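Local structure of putative exported protein (Bordetella pertussis Tohama I, 2PFZ) at residues L81-T86 with S270-V275; P120-F125 with E202-K207; A59-I64 with N208-N213. The protein binds pyroglutamic acid as an extracytoplasmic solute receptor of the DctP family, probably handing it to a tripartite ATP-independent periplasmic transporter. All coordinates share one frame; numbering follows the deposited sequence.

Interaction 1: residues L81-T86 with S270-V275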
ATOM      1  N   LEU A  81       0.661   5.404  -9.167  1.00 15.34           N
ATOM      2  CA  LEU A  81       0.559   6.524 -10.131  1.00 15.78           C
ATOM      3  C   LEU A  81      -0.704   7.318  -9.807  1.00 15.99           C
ATOM      4  O   LEU A  81      -1.757   6.702  -9.681  1.00 15.94           O
ATOM      5  CB  LEU A  81       0.467   5.977 -11.560  1.00 16.25           C
ATOM      6  CG  LEU A  81       1.712   5.241 -12.060  1.00 15.48           C
ATOM      7  CD1 LEU A  81       1.441   4.677 -13.478  1.00 17.66           C
ATOM      8  CD2 LEU A  81       2.952   6.146 -12.048  1.00 15.92           C
ATOM      9  N   PRO A  82      -0.606   8.661  -9.623  1.00 16.25           N
ATOM     10  CA  PRO A  82      -1.837   9.429  -9.284  1.00 16.34           C
ATOM     11  C   PRO A  82      -2.824   9.607 -10.434  1.00 16.62           C
ATOM     12  O   PRO A  82      -2.455   9.650 -11.617  1.00 15.95           O
ATOM     13  CB  PRO A  82      -1.319  10.813  -8.827  1.00 16.91           C
ATOM     14  CG  PRO A  82       0.069  10.895  -9.239  1.00 17.34           C
ATOM     15  CD  PRO A  82       0.602   9.509  -9.633  1.00 15.74           C
ATOM     16  N   PHE A  83      -4.091   9.672 -10.067  1.00 16.19           N
ATOM     17  CA  PHE A  83      -5.172   9.931 -11.011  1.00 16.44           C
ATOM     18  C   PHE A  83      -5.257   8.997 -12.217  1.00 16.51           C
ATOM     19  O   PHE A  83      -5.500   9.415 -13.343  1.00 17.35           O
ATOM     20  CB  PHE A  83      -5.224  11.442 -11.330  1.00 16.24           C
ATOM     21  CG  PHE A  83      -5.715  12.217 -10.147  1.00 15.38           C
ATOM     22  CD1 PHE A  83      -7.086  12.338  -9.932  1.00 13.24           C
ATOM     23  CD2 PHE A  83      -4.839  12.697  -9.189  1.00 14.17           C
ATOM     24  CE1 PHE A  83      -7.574  12.971  -8.815  1.00 14.13           C
ATOM     25  CE2 PHE A  83      -5.357  13.360  -8.040  1.00 14.29           C
ATOM     26  CZ  PHE A  83      -6.725  13.478  -7.894  1.00 13.79           C
ATOM     27  N   LEU A  84      -5.045   7.718 -11.926  1.00 15.84           N
ATOM     28  CA  LEU A  84      -5.202   6.634 -12.875  1.00 15.43           C
ATOM     29  C   LEU A  84      -6.355   5.740 -12.413  1.00 15.49           C
ATOM     30  O   LEU A  84      -7.186   5.354 -13.236  1.00 16.61           O
ATOM     31  CB  LEU A  84      -3.900   5.826 -12.971  1.00 15.29           C
ATOM     32  CG  LEU A  84      -3.939   4.610 -13.888  1.00 15.04           C
ATOM     33  CD1 LEU A  84      -4.238   4.994 -15.325  1.00 17.98           C
ATOM     34  CD2 LEU A  84      -2.609   3.906 -13.750  1.00 15.50           C
ATOM     35  N   ALA A  85      -6.411   5.422 -11.105  1.00 15.12           N
ATOM     36  CA  ALA A  85      -7.475   4.605 -10.552  1.00 14.78           C
ATOM     37  C   ALA A  85      -7.780   5.195  -9.190  1.00 15.09           C
ATOM     38  O   ALA A  85      -7.005   5.045  -8.236  1.00 14.36           O
ATOM     39  CB  ALA A  85      -7.062   3.098 -10.444  1.00 15.06           C
ATOM     40  N   THR A  86      -8.904   5.902  -9.110  1.00 15.32           N
ATOM     41  CA  THR A  86      -9.152   6.794  -7.982  1.00 15.85           C
ATOM     42  C   THR A  86     -10.378   6.343  -7.176  1.00 16.93           C
ATOM     43  O   THR A  86     -11.099   7.155  -6.611  1.00 17.57           O
ATOM     44  CB  THR A  86      -9.377   8.236  -8.506  1.00 15.91           C
ATOM     45  OG1 THR A  86     -10.426   8.210  -9.487  1.00 17.67           O
ATOM     46  CG2 THR A  86      -8.092   8.796  -9.145  1.00 15.33           C
ATOM     47  N   SER A 270      -7.244  18.739 -11.009  1.00 21.92           N
ATOM     48  CA  SER A 270      -6.707  18.860 -12.372  1.00 22.64           C
ATOM     49  C   SER A 270      -5.181  18.968 -12.399  1.00 22.42           C
ATOM     50  O   SER A 270      -4.545  18.370 -13.274  1.00 22.54           O
ATOM     51  CB  SER A 270      -7.349  20.000 -13.175  1.00 23.84           C
ATOM     52  OG  SER A 270      -7.479  21.160 -12.389  1.00 27.35           O
ATOM     53  N   GLY A 271      -4.613  19.733 -11.460  1.00 21.81           N
ATOM     54  CA  GLY A 271      -3.157  19.868 -11.321  1.00 21.14           C
ATOM     55  C   GLY A 271      -2.472  18.535 -11.020  1.00 20.56           C
ATOM     56  O   GLY A 271      -1.434  18.196 -11.614  1.00 20.36           O
ATOM     57  N   LEU A 272      -3.058  17.773 -10.107  1.00 19.16           N
ATOM     58  CA  LEU A 272      -2.502  16.467  -9.749  1.00 19.04           C
ATOM     59  C   LEU A 272      -2.707  15.457 -10.861  1.00 19.03           C
ATOM     60  O   LEU A 272      -1.904  14.534 -11.029  1.00 19.82           O
ATOM     61  CB  LEU A 272      -3.103  15.968  -8.438  1.00 18.30           C
ATOM     62  CG  LEU A 272      -2.680  16.735  -7.172  1.00 18.62           C
ATOM     63  CD1 LEU A 272      -3.421  16.215  -5.976  1.00 15.45           C
ATOM     64  CD2 LEU A 272      -1.177  16.654  -6.918  1.00 18.83           C
ATOM     65  N   THR A 273      -3.778  15.637 -11.639  1.00 18.80           N
ATOM     66  CA  THR A 273      -3.998  14.823 -12.838  1.00 19.72           C
ATOM     67  C   THR A 273      -2.866  15.049 -13.841  1.00 20.33           C
ATOM     68  O   THR A 273      -2.320  14.086 -14.421  1.00 19.95           O
ATOM     69  CB  THR A 273      -5.390  15.119 -13.466  1.00 19.34           C
ATOM     70  OG1 THR A 273      -6.408  14.643 -12.572  1.00 19.63           O
ATOM     71  CG2 THR A 273      -5.574  14.413 -14.847  1.00 18.06           C
ATOM     72  N   GLU A 274      -2.497  16.321 -14.024  1.00 21.92           N
ATOM     73  CA  GLU A 274      -1.376  16.663 -14.907  1.00 23.23           C
ATOM     74  C   GLU A 274      -0.075  15.984 -14.449  1.00 22.31           C
ATOM     75  O   GLU A 274       0.638  15.408 -15.275  1.00 23.65           O
ATOM     76  CB  GLU A 274      -1.226  18.191 -15.081  1.00 24.32           C
ATOM     77  CG  GLU A 274      -0.475  18.624 -16.374  1.00 31.47           C
ATOM     78  CD  GLU A 274      -1.188  18.195 -17.672  1.00 32.10           C
ATOM     79  OE1 GLU A 274      -2.295  17.625 -17.593  1.00 40.72           O
ATOM     80  OE2 GLU A 274      -0.642  18.407 -18.782  1.00 41.93           O
ATOM     81  N   VAL A 275       0.196  16.011 -13.145  1.00 21.27           N
ATOM     82  CA  VAL A 275       1.323  15.263 -12.533  1.00 20.39           C
ATOM     83  C   VAL A 275       1.204  13.765 -12.824  1.00 19.81           C
ATOM     84  O   VAL A 275       2.165  13.121 -13.265  1.00 18.92           O
ATOM     85  CB  VAL A 275       1.386  15.474 -10.983  1.00 20.35           C
ATOM     86  CG1 VAL A 275       2.433  14.548 -10.330  1.00 22.33           C
ATOM     87  CG2 VAL A 275       1.665  16.962 -10.612  1.00 22.02           C
TER
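F83 and T273 mark the closest backbone approach, their CA atoms 5.4 Å apart, where the loop 81-86 passes helix 266-287. The helical side is regular: within 270-275 the amides of E274 and V275 donate to the carbonyl oxygens of S270 and G271. The loop forms no strand or helix; F83 itself takes a left-handed backbone conformation (phi 55°), which turns the chain sharply after P82. P82 and F83 both direct their side chains at the helix, and the contact rests on these two residues against L272, T273 and V275.

The phenyl group does most of the work. Its CG stands beside its own amide nitrogen (chi1 -71°), which carries the ring against the L272-T273 side of the helix. One ortho-meta side meets the leucine, F83 CE2 lying 3.5 Å from L272 CB, while the root of the ring meets the threonine, with F83 CG 3.5 Å from T273 OG1. Both approaches are oblique to the ring. That hydroxyl is hydrogen-bonded to K269 O, one turn earlier in the same helix, and touches the ring with its polar demand already met.

P82 sits deeper and more loosely, its CG 4.5 Å from V275 CG1, and its ring also touches M279 one turn on; its side chain is about 13 Å from the bound pyroglutamic acid. Helix 146-155 adds I151 against P82, L154 against V275 and V155 against L272. Farther along the loop, L84 O accepts a hydrogen bond from Y298 OH of helix 289-299.

Loop-on-helix packing of this kind, mostly apolar and without hydrogen bonds between the two segments, joins the C-terminal helical region to the body of this DctP-type periplasmic binding fold, away from the ligand pocket.

Interaction 2: residues P120-F125 with E202-K207. With PCA (pyroglutamic acid), chain B.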
ATOM      1  N   PRO A 120      -6.819   2.435   1.698  1.00 14.79           N
ATOM      2  CA  PRO A 120      -7.838   3.423   1.292  1.00 15.03           C
ATOM      3  C   PRO A 120      -7.302   4.562   0.397  1.00 15.14           C
ATOM      4  O   PRO A 120      -6.083   4.753   0.265  1.00 14.74           O
ATOM      5  CB  PRO A 120      -8.364   3.937   2.627  1.00 15.00           C
ATOM      6  CG  PRO A 120      -8.013   2.763   3.626  1.00 14.78           C
ATOM      7  CD  PRO A 120      -6.678   2.370   3.163  1.00 14.63           C
ATOM      8  N   PRO A 121      -8.218   5.289  -0.271  1.00 14.91           N
ATOM      9  CA  PRO A 121      -7.795   6.330  -1.212  1.00 14.77           C
ATOM     10  C   PRO A 121      -6.940   7.406  -0.568  1.00 14.48           C
ATOM     11  O   PRO A 121      -7.221   7.840   0.555  1.00 15.76           O
ATOM     12  CB  PRO A 121      -9.123   6.897  -1.707  1.00 13.87           C
ATOM     13  CG  PRO A 121     -10.083   5.735  -1.565  1.00 14.49           C
ATOM     14  CD  PRO A 121      -9.695   5.163  -0.240  1.00 14.84           C
ATOM     15  N   GLN A 122      -5.883   7.785  -1.259  1.00 14.38           N
ATOM     16  CA  GLN A 122      -4.837   8.603  -0.647  1.00 14.60           C
ATOM     17  C   GLN A 122      -5.122  10.077  -0.720  1.00 15.70           C
ATOM     18  O   GLN A 122      -5.359  10.609  -1.808  1.00 15.33           O
ATOM     19  CB  GLN A 122      -3.503   8.330  -1.309  1.00 15.11           C
ATOM     20  CG  GLN A 122      -3.159   6.825  -1.299  1.00 14.96           C
ATOM     21  CD  GLN A 122      -2.611   6.304   0.018  1.00 15.35           C
ATOM     22  OE1 GLN A 122      -3.257   5.503   0.710  1.00 17.96           O
ATOM     23  NE2 GLN A 122      -1.416   6.702   0.345  1.00 12.01           N
ATOM     24  N   GLY A 123      -5.027  10.737   0.438  1.00 16.43           N
ATOM     25  CA  GLY A 123      -5.250  12.178   0.509  1.00 16.50           C
ATOM     26  C   GLY A 123      -4.025  12.866   1.051  1.00 17.31           C
ATOM     27  O   GLY A 123      -3.022  12.218   1.343  1.00 17.43           O
ATOM     28  N   ILE A 124      -4.100  14.184   1.179  1.00 17.99           N
ATOM     29  CA  ILE A 124      -2.963  14.989   1.614  1.00 17.70           C
ATOM     30  C   ILE A 124      -3.238  15.499   2.985  1.00 18.94           C
ATOM     31  O   ILE A 124      -4.221  16.231   3.191  1.00 20.17           O
ATOM     32  CB  ILE A 124      -2.739  16.241   0.726  1.00 17.68           C
ATOM     33  CG1 ILE A 124      -2.820  15.881  -0.764  1.00 17.23           C
ATOM     34  CG2 ILE A 124      -1.370  16.879   1.070  1.00 18.07           C
ATOM     35  CD1 ILE A 124      -3.035  17.121  -1.688  1.00 17.05           C
ATOM     36  N   PHE A 125      -2.371  15.116   3.921  1.00 19.64           N
ATOM     37  CA  PHE A 125      -2.369  15.657   5.282  1.00 19.81           C
ATOM     38  C   PHE A 125      -1.511  16.920   5.279  1.00 20.56           C
ATOM     39  O   PHE A 125      -0.334  16.852   4.950  1.00 20.48           O
ATOM     40  CB  PHE A 125      -1.755  14.663   6.274  1.00 19.84           C
ATOM     41  CG  PHE A 125      -2.609  13.440   6.528  1.00 19.78           C
ATOM     42  CD1 PHE A 125      -3.634  13.470   7.492  1.00 19.86           C
ATOM     43  CD2 PHE A 125      -2.393  12.267   5.801  1.00 19.67           C
ATOM     44  CE1 PHE A 125      -4.437  12.324   7.746  1.00 21.12           C
ATOM     45  CE2 PHE A 125      -3.187  11.105   6.040  1.00 19.49           C
ATOM     46  CZ  PHE A 125      -4.210  11.143   7.001  1.00 19.61           C
ATOM     47  N   GLU A 202      -8.264  11.203  -2.908  1.00 15.54           N
ATOM     48  CA  GLU A 202      -8.473   9.850  -3.442  1.00 15.13           C
ATOM     49  C   GLU A 202      -7.594   9.654  -4.677  1.00 15.10           C
ATOM     50  O   GLU A 202      -8.021   9.075  -5.697  1.00 15.58           O
ATOM     51  CB  GLU A 202      -9.970   9.579  -3.771  1.00 14.84           C
ATOM     52  CG  GLU A 202     -10.930   9.911  -2.623  1.00 16.21           C
ATOM     53  CD  GLU A 202     -12.346   9.406  -2.865  1.00 17.27           C
ATOM     54  OE1 GLU A 202     -12.921   9.700  -3.940  1.00 16.65           O
ATOM     55  OE2 GLU A 202     -12.870   8.705  -1.967  1.00 22.16           O
ATOM     56  N   ALA A 203      -6.336  10.080  -4.559  1.00 14.25           N
ATOM     57  CA  ALA A 203      -5.428  10.170  -5.709  1.00 14.76           C
ATOM     58  C   ALA A 203      -4.977   8.831  -6.251  1.00 14.63           C
ATOM     59  O   ALA A 203      -4.760   8.684  -7.465  1.00 14.62           O
ATOM     60  CB  ALA A 203      -4.207  11.095  -5.386  1.00 14.02           C
ATOM     61  N   TRP A 204      -4.843   7.852  -5.358  1.00 15.02           N
ATOM     62  CA  TRP A 204      -4.512   6.483  -5.767  1.00 14.11           C
ATOM     63  C   TRP A 204      -4.872   5.576  -4.606  1.00 14.15           C
ATOM     64  O   TRP A 204      -5.207   6.064  -3.524  1.00 13.67           O
ATOM     65  CB  TRP A 204      -3.024   6.342  -6.182  1.00 14.38           C
ATOM     66  CG  TRP A 204      -2.006   6.481  -5.102  1.00 13.37           C
ATOM     67  CD1 TRP A 204      -1.437   5.460  -4.357  1.00 13.77           C
ATOM     68  CD2 TRP A 204      -1.396   7.690  -4.657  1.00 14.06           C
ATOM     69  NE1 TRP A 204      -0.538   5.984  -3.442  1.00 13.08           N
ATOM     70  CE2 TRP A 204      -0.489   7.351  -3.611  1.00 13.59           C
ATOM     71  CE3 TRP A 204      -1.544   9.044  -5.023  1.00 14.42           C
ATOM     72  CZ2 TRP A 204       0.278   8.315  -2.939  1.00 15.60           C
ATOM     73  CZ3 TRP A 204      -0.773  10.013  -4.349  1.00 14.93           C
ATOM     74  CH2 TRP A 204       0.121   9.640  -3.307  1.00 14.30           C
ATOM     75  N   LEU A 205      -4.794   4.265  -4.828  1.00 14.45           N
ATOM     76  CA  LEU A 205      -5.026   3.293  -3.783  1.00 13.90           C
ATOM     77  C   LEU A 205      -3.876   2.277  -3.845  1.00 13.66           C
ATOM     78  O   LEU A 205      -3.927   1.313  -4.606  1.00 13.70           O
ATOM     79  CB  LEU A 205      -6.395   2.587  -3.890  1.00 14.73           C
ATOM     80  CG  LEU A 205      -7.711   3.329  -3.564  1.00 13.89           C
ATOM     81  CD1 LEU A 205      -8.078   4.263  -4.717  1.00 13.31           C
ATOM     82  CD2 LEU A 205      -8.876   2.362  -3.307  1.00 13.73           C
ATOM     83  N   PRO A 206      -2.860   2.480  -3.010  1.00 13.08           N
ATOM     84  CA  PRO A 206      -1.700   1.611  -3.142  1.00 11.54           C
ATOM     85  C   PRO A 206      -2.007   0.283  -2.461  1.00 12.55           C
ATOM     86  O   PRO A 206      -2.710   0.256  -1.455  1.00 12.82           O
ATOM     87  CB  PRO A 206      -0.619   2.371  -2.365  1.00 12.64           C
ATOM     88  CG  PRO A 206      -1.357   3.113  -1.297  1.00 12.15           C
ATOM     89  CD  PRO A 206      -2.769   3.366  -1.836  1.00 12.64           C
ATOM     90  N   LYS A 207      -1.476  -0.816  -2.988  1.00 12.42           N
ATOM     91  CA  LYS A 207      -1.764  -2.131  -2.385  1.00 12.61           C
ATOM     92  C   LYS A 207      -0.592  -2.671  -1.587  1.00 12.61           C
ATOM     93  O   LYS A 207       0.564  -2.424  -1.925  1.00 13.45           O
ATOM     94  CB  LYS A 207      -2.148  -3.153  -3.465  1.00 12.64           C
ATOM     95  CG  LYS A 207      -3.387  -2.758  -4.315  1.00 13.35           C
ATOM     96  CD  LYS A 207      -3.862  -3.897  -5.264  1.00 12.94           C
ATOM     97  CE  LYS A 207      -2.782  -4.268  -6.269  1.00 13.66           C
ATOM     98  NZ  LYS A 207      -2.310  -3.067  -7.037  1.00 13.42           N
TER
HETATM   99  N   PCA B   1      -0.468   4.099   4.669  1.00 15.94           N
HETATM  100  CA  PCA B   1       0.882   3.543   4.453  1.00 16.87           C
HETATM  101  CB  PCA B   1       1.128   3.260   2.970  1.00 16.52           C
HETATM  102  CG  PCA B   1      -0.126   3.707   2.242  1.00 15.73           C
HETATM  103  CD  PCA B   1      -1.046   4.140   3.345  1.00 15.83           C
HETATM  104  OE  PCA B   1      -2.227   4.469   3.154  1.00 15.77           O
HETATM  105  C   PCA B   1       1.865   4.608   4.882  1.00 17.64           C
HETATM  106  O   PCA B   1       3.050   4.342   5.124  1.00 17.85           O
HETATM  107  OXT PCA B   1       1.459   5.776   4.991  1.00 17.91           O
HETATM  108  O   HOH W   1      -8.208  10.513  -0.144  1.00 19.48           O
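Q122 CG, set beside its own backbone N (chi1 -54°), lies over one face of the W204 indole, a CH-pi contact 3.5 Å from the centroid of the five-membered ring; the bend at chi2 (-79°) then turns the carboxamide toward P206 and the ligand. The indole is carried between its own amide nitrogen and carbonyl carbon (chi1 68°). W204 NE1 is bonded to Y144 OH, which helps to fix the ring's rotation.

Two backbone bonds hold the segments in place. Q122 N donates to W204 O at 2.9 Å, and A203 N gives a nearly straight bond to Q122 O at 3.0 Å, arriving on a lone pair in the carbonyl plane. T201 OG1 also bonds Q122 O. Beside them P121 and L205 run the same way, CG to CG 3.9 Å, and a water accepts from E202 N at 2.8 Å and donates weakly to P121 O.

The pyroglutamic acid lies beyond the Q122 carboxamide, with P206 CG 3.8 Å from its CG; R142, S181, S182 and T185 supply hydrogen bonds. With Q122 gripped through its backbone and its aliphatic stem resting on the indole, W204 probably acts as a second-shell residue that positions the pocket glutamine beside the ligand's lactam end.

Interaction 3: residues A59-I64 with N208-N213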
ATOM      1  N   ALA A  59      12.126 -15.400   5.815  1.00 19.93           N
ATOM      2  CA  ALA A  59      10.727 -15.547   6.224  1.00 18.98           C
ATOM      3  C   ALA A  59      10.070 -16.274   5.071  1.00 18.52           C
ATOM      4  O   ALA A  59      10.366 -15.954   3.939  1.00 18.63           O
ATOM      5  CB  ALA A  59      10.072 -14.155   6.448  1.00 19.33           C
ATOM      6  N   GLN A  60       9.208 -17.266   5.344  1.00 18.27           N
ATOM      7  CA  GLN A  60       8.569 -18.050   4.275  1.00 18.05           C
ATOM      8  C   GLN A  60       7.439 -17.290   3.581  1.00 16.92           C
ATOM      9  O   GLN A  60       7.058 -17.614   2.466  1.00 17.62           O
ATOM     10  CB  GLN A  60       8.012 -19.365   4.828  1.00 18.86           C
ATOM     11  CG  GLN A  60       9.085 -20.229   5.497  1.00 18.89           C
ATOM     12  CD  GLN A  60       9.171 -20.002   6.999  1.00 21.06           C
ATOM     13  OE1 GLN A  60       8.856 -18.924   7.519  1.00 20.42           O
ATOM     14  NE2 GLN A  60       9.595 -21.035   7.708  1.00 22.24           N
ATOM     15  N   ILE A  61       6.948 -16.263   4.259  1.00 16.86           N
ATOM     16  CA  ILE A  61       5.776 -15.482   3.842  1.00 15.09           C
ATOM     17  C   ILE A  61       5.960 -14.088   4.419  1.00 15.48           C
ATOM     18  O   ILE A  61       6.613 -13.930   5.463  1.00 15.15           O
ATOM     19  CB  ILE A  61       4.488 -16.188   4.366  1.00 15.60           C
ATOM     20  CG1 ILE A  61       3.200 -15.431   3.975  1.00 14.40           C
ATOM     21  CG2 ILE A  61       4.561 -16.386   5.888  1.00 13.46           C
ATOM     22  CD1 ILE A  61       1.924 -16.343   3.862  1.00 15.13           C
ATOM     23  N   GLY A  62       5.420 -13.055   3.761  1.00 15.77           N
ATOM     24  CA  GLY A  62       5.632 -11.704   4.249  1.00 15.14           C
ATOM     25  C   GLY A  62       4.768 -10.698   3.514  1.00 15.48           C
ATOM     26  O   GLY A  62       4.412 -10.917   2.367  1.00 16.13           O
ATOM     27  N   GLU A  63       4.445  -9.597   4.186  1.00 15.11           N
ATOM     28  CA  GLU A  63       3.611  -8.543   3.603  1.00 15.17           C
ATOM     29  C   GLU A  63       4.467  -7.340   3.182  1.00 15.06           C
ATOM     30  O   GLU A  63       5.263  -6.797   3.992  1.00 15.53           O
ATOM     31  CB  GLU A  63       2.549  -8.089   4.603  1.00 15.18           C
ATOM     32  CG  GLU A  63       1.544  -7.157   3.935  1.00 15.14           C
ATOM     33  CD  GLU A  63       0.884  -6.196   4.868  1.00 14.80           C
ATOM     34  OE1 GLU A  63       1.560  -5.630   5.778  1.00 15.00           O
ATOM     35  OE2 GLU A  63      -0.323  -5.978   4.642  1.00 14.81           O
ATOM     36  N   ILE A  64       4.324  -6.933   1.922  1.00 14.89           N
ATOM     37  CA  ILE A  64       5.026  -5.762   1.412  1.00 14.34           C
ATOM     38  C   ILE A  64       4.020  -4.716   0.899  1.00 13.98           C
ATOM     39  O   ILE A  64       2.847  -5.030   0.709  1.00 13.88           O
ATOM     40  CB  ILE A  64       6.004  -6.091   0.241  1.00 14.55           C
ATOM     41  CG1 ILE A  64       5.263  -6.732  -0.945  1.00 13.48           C
ATOM     42  CG2 ILE A  64       7.229  -6.940   0.706  1.00 13.63           C
ATOM     43  CD1 ILE A  64       5.920  -6.447  -2.280  1.00 10.99           C
ATOM     44  N   ASN A 208      -0.912  -3.405  -0.529  1.00 13.77           N
ATOM     45  CA  ASN A 208       0.025  -4.383   0.049  1.00 13.95           C
ATOM     46  C   ASN A 208      -0.138  -5.716  -0.654  1.00 14.34           C
ATOM     47  O   ASN A 208      -1.170  -5.963  -1.290  1.00 14.86           O
ATOM     48  CB  ASN A 208      -0.215  -4.518   1.555  1.00 13.92           C
ATOM     49  CG  ASN A 208       0.249  -3.299   2.317  1.00 14.18           C
ATOM     50  OD1 ASN A 208       0.837  -2.381   1.740  1.00 14.87           O
ATOM     51  ND2 ASN A 208      -0.015  -3.272   3.615  1.00 13.99           N
ATOM     52  N   ALA A 209       0.869  -6.579  -0.543  1.00 14.16           N
ATOM     53  CA  ALA A 209       0.800  -7.904  -1.114  1.00 13.36           C
ATOM     54  C   ALA A 209       1.436  -8.848  -0.124  1.00 13.28           C
ATOM     55  O   ALA A 209       2.481  -8.547   0.473  1.00 11.98           O
ATOM     56  CB  ALA A 209       1.567  -7.978  -2.442  1.00 13.54           C
ATOM     57  N   VAL A 210       0.812 -10.008   0.026  1.00 13.39           N
ATOM     58  CA  VAL A 210       1.412 -11.058   0.836  1.00 13.77           C
ATOM     59  C   VAL A 210       2.090 -12.026  -0.134  1.00 14.24           C
ATOM     60  O   VAL A 210       1.434 -12.598  -1.012  1.00 14.19           O
ATOM     61  CB  VAL A 210       0.366 -11.750   1.707  1.00 14.21           C
ATOM     62  CG1 VAL A 210       0.971 -12.992   2.396  1.00 13.69           C
ATOM     63  CG2 VAL A 210      -0.171 -10.749   2.744  1.00 14.64           C
ATOM     64  N   LEU A 211       3.407 -12.152   0.018  1.00 14.91           N
ATOM     65  CA  LEU A 211       4.259 -12.954  -0.852  1.00 15.57           C
ATOM     66  C   LEU A 211       4.650 -14.200  -0.105  1.00 16.20           C
ATOM     67  O   LEU A 211       4.764 -14.183   1.115  1.00 16.31           O
ATOM     68  CB  LEU A 211       5.535 -12.202  -1.204  1.00 14.95           C
ATOM     69  CG  LEU A 211       5.449 -10.742  -1.653  1.00 15.51           C
ATOM     70  CD1 LEU A 211       6.862 -10.277  -2.075  1.00 14.38           C
ATOM     71  CD2 LEU A 211       4.452 -10.565  -2.793  1.00 18.85           C
ATOM     72  N   VAL A 212       4.861 -15.270  -0.863  1.00 17.13           N
ATOM     73  CA  VAL A 212       5.234 -16.569  -0.316  1.00 17.79           C
ATOM     74  C   VAL A 212       6.468 -17.062  -1.067  1.00 18.04           C
ATOM     75  O   VAL A 212       6.552 -16.965  -2.311  1.00 18.37           O
ATOM     76  CB  VAL A 212       4.064 -17.600  -0.470  1.00 17.49           C
ATOM     77  CG1 VAL A 212       4.507 -19.001  -0.050  1.00 17.06           C
ATOM     78  CG2 VAL A 212       2.866 -17.199   0.361  1.00 20.20           C
ATOM     79  N   ASN A 213       7.440 -17.582  -0.321  1.00 18.83           N
ATOM     80  CA  ASN A 213       8.586 -18.249  -0.936  1.00 19.32           C
ATOM     81  C   ASN A 213       8.181 -19.600  -1.580  1.00 19.58           C
ATOM     82  O   ASN A 213       7.614 -20.472  -0.899  1.00 19.66           O
ATOM     83  CB  ASN A 213       9.705 -18.455   0.096  1.00 19.02           C
ATOM     84  CG  ASN A 213      10.929 -19.114  -0.507  1.00 19.72           C
ATOM     85  OD1 ASN A 213      11.009 -20.350  -0.593  1.00 19.14           O
ATOM     86  ND2 ASN A 213      11.892 -18.299  -0.928  1.00 18.73           N
TER
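I61 packs against both V210 and V212 on one face of the sheet: its CG1, extended away from the backbone nitrogen (chi1 180°), approaches V210 CG1 at 3.7 Å, and its CD1 lies 3.7 Å from V212 CG2. F22 and L19 of helix 14-30 cover this face, and W3 and L5 of strand 2-6 also reach I61. On the reverse face I64 and L211 cross at about a right angle, CD1 to CD1 3.9 Å, with A209 alongside.

Strands 61-65 and 207-213 are antiparallel neighbours in a three-stranded sheet whose middle strand is 207-213 and whose third member is 111-118, one of the sheets of this two-lobed binding-protein fold. G62 and L211 form a hydrogen-bonded pair, with L211 N to G62 O at 2.8 Å and the return bond from G62 N to L211 O at 3.0 Å. I64 and A209 form the next, each amide 2.8 Å from the other's carbonyl oxygen.

At one end the N213 amide donates to Q60 O, while the N213 side chain caps the following helix through A216 N and reaches V54 O. At the ligand end E63 OE2 takes a weak bond from N208 ND2 at 2.9 Å, carboxylate and amide planes 76° apart; T7 OG1 bonds E63 OE1, and W119 NE1 bonds N208 OD1.

How the interactions relate
All three contacts are largely buried, but they differ in place and chemistry. Interaction 2 lies nearest the chain's centre and touches the ligand, mixing backbone bonds with an indole contact. Interaction 1, farther out and partly exposed at F83 and T273, relies on van der Waals packing, with no hydrogen bond between its segments. Those two meet directly: F83 N probably bonds A203 O, and T86 packs on E202, so the loop 81-86 backs the segment that carries W204. Interaction 3 is a regular sheet pairing, on the opposite side of the chain's centre from interaction 1. It shares a continuous chain with interaction 2, since K207 runs straight into N208 and strand 207-213 leaves the pocket for the sheet.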